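Local structure of SsfS6 (Streptomyces sp. SF2575, 4FZR) at residues Pro228-Thr233 with Val303-Gly308. The protein is probably a glycosyltransferase-like protein of the GT-B fold, with two Rossmann-like domains of the erythromycin biosynthesis protein CIII-like family. Residues are numbered along the deposited sequence; the frame is centred on the assembly and turned at random.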
# COMPACT_ATOMS: atom_id res chain seq x y z
N PRO A 228 -23.50 1.52 -23.49
CA PRO A 228 -23.67 1.22 -22.06
C PRO A 228 -22.87 0.00 -21.63
O PRO A 228 -22.97 -1.05 -22.25
CB PRO A 228 -25.17 0.93 -21.96
CG PRO A 228 -25.78 1.73 -23.05
CD PRO A 228 -24.79 1.73 -24.17
N ARG A 229 -22.08 0.15 -20.57
CA ARG A 229 -21.22 -0.93 -20.10
C ARG A 229 -21.67 -1.45 -18.73
O ARG A 229 -22.02 -0.67 -17.85
CB ARG A 229 -19.77 -0.47 -20.03
CG ARG A 229 -18.79 -1.60 -19.74
CD ARG A 229 -17.37 -1.22 -20.10
NE ARG A 229 -17.29 -0.54 -21.39
CZ ARG A 229 -16.18 0.01 -21.88
NH1 ARG A 229 -15.05 -0.05 -21.18
NH2 ARG A 229 -16.20 0.61 -23.06
N LEU A 230 -21.64 -2.77 -18.57
CA LEU A 230 -22.06 -3.39 -17.33
C LEU A 230 -20.99 -4.34 -16.81
O LEU A 230 -20.39 -5.10 -17.57
CB LEU A 230 -23.38 -4.13 -17.52
CG LEU A 230 -24.03 -4.80 -16.30
CD1 LEU A 230 -25.54 -4.89 -16.50
CD2 LEU A 230 -23.43 -6.18 -16.05
N CYS A 231 -20.75 -4.29 -15.50
CA CYS A 231 -19.75 -5.14 -14.87
C CYS A 231 -20.44 -6.13 -13.93
O CYS A 231 -21.37 -5.77 -13.21
CB CYS A 231 -18.73 -4.28 -14.12
SG CYS A 231 -17.64 -5.22 -13.04
N LEU A 232 -19.97 -7.38 -13.93
CA LEU A 232 -20.71 -8.46 -13.28
C LEU A 232 -20.12 -8.95 -11.94
O LEU A 232 -20.87 -9.25 -11.02
CB LEU A 232 -20.86 -9.64 -14.25
CG LEU A 232 -21.80 -10.76 -13.81
CD1 LEU A 232 -23.04 -10.21 -13.09
CD2 LEU A 232 -22.20 -11.59 -15.01
N THR A 233 -18.80 -9.03 -11.84
CA THR A 233 -18.15 -9.50 -10.62
C THR A 233 -18.92 -10.63 -9.91
O THR A 233 -19.64 -10.39 -8.94
CB THR A 233 -17.96 -8.37 -9.59
OG1 THR A 233 -19.19 -7.64 -9.46
CG2 THR A 233 -16.86 -7.44 -10.03
N VAL A 303 -23.29 0.34 -15.14
CA VAL A 303 -24.06 -0.53 -14.26
C VAL A 303 -23.16 -1.62 -13.68
O VAL A 303 -22.29 -2.15 -14.38
CB VAL A 303 -25.22 -1.24 -15.01
CG1 VAL A 303 -26.21 -1.82 -14.01
CG2 VAL A 303 -25.92 -0.28 -15.95
N VAL A 304 -23.36 -1.95 -12.41
CA VAL A 304 -22.68 -3.09 -11.82
C VAL A 304 -23.70 -4.05 -11.21
O VAL A 304 -24.58 -3.64 -10.45
CB VAL A 304 -21.64 -2.68 -10.75
CG1 VAL A 304 -20.92 -3.91 -10.21
CG2 VAL A 304 -20.63 -1.69 -11.32
N VAL A 305 -23.59 -5.32 -11.57
CA VAL A 305 -24.42 -6.37 -10.99
C VAL A 305 -23.52 -7.21 -10.10
O VAL A 305 -22.46 -7.63 -10.54
CB VAL A 305 -25.03 -7.25 -12.09
CG1 VAL A 305 -25.89 -8.34 -11.47
CG2 VAL A 305 -25.84 -6.39 -13.06
N HIS A 306 -23.92 -7.45 -8.85
CA HIS A 306 -23.02 -8.15 -7.93
C HIS A 306 -23.70 -8.83 -6.75
O HIS A 306 -24.91 -8.74 -6.56
CB HIS A 306 -21.92 -7.21 -7.43
CG HIS A 306 -22.44 -6.04 -6.64
ND1 HIS A 306 -22.42 -6.00 -5.27
CD2 HIS A 306 -22.98 -4.87 -7.05
CE1 HIS A 306 -22.93 -4.85 -4.85
NE2 HIS A 306 -23.28 -4.15 -5.91
N HIS A 307 -22.88 -9.51 -5.96
CA HIS A 307 -23.33 -10.42 -4.92
C HIS A 307 -23.82 -9.75 -3.64
O HIS A 307 -24.27 -10.42 -2.72
CB HIS A 307 -22.19 -11.39 -4.56
CG HIS A 307 -20.96 -10.71 -4.04
ND1 HIS A 307 -20.10 -10.01 -4.85
CD2 HIS A 307 -20.46 -10.62 -2.78
CE1 HIS A 307 -19.11 -9.52 -4.12
NE2 HIS A 307 -19.31 -9.88 -2.86
N GLY A 308 -23.74 -8.42 -3.57
CA GLY A 308 -24.14 -7.70 -2.37
C GLY A 308 -23.05 -7.53 -1.33
O GLY A 308 -23.34 -7.16 -0.19
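The ring of His307 meets Thr233 at its edge, where the Thr233 O lies near the ring plane, 4.1 Å from His307 ND1. The ring of His306 turns away from Thr233. The His306 CB does the touching, 3.4 Å from Thr233 OG1. This hydroxyl sits between the backbone N and the carbonyl carbon of Thr233 (chi1 47°), alongside the His306 side chain. His306 NE2 is held by a hydrogen bond to Gln323.

Upstream, strands 229-231 and 303-306 run parallel and pair Leu230 with Val303 and Cys231 with Val304. Three backbone hydrogen bonds join them. Val303 N reaches Arg229 O at 3.2 Å, with an N-H...O angle of 140°. Cys231 N to Val303 O (2.9 Å) and Val305 N to Cys231 O (2.8 Å) are straighter.

On one face, Leu230 CD1 lies 3.8 Å from Val305 CG2 and also packs on Val303 CB. Leu232 lies beside Val305, pointing the same way, with its CD1 3.7 Å from Val305 CB. On the other face lie Cys231 and Val304, and Cys231 CB comes 4.3 Å from Val304 CG2.

These are the two middle strands of the six-stranded parallel sheet of the C-terminal Rossmann-like domain of a GT-B fold. Helix 358-367 covers Leu230 and Val305, and helix 253-259 covers Leu232. Helix 310-318 packs against Val304, His306 and His307. Strands 266-269 and 323-325 flank the pair.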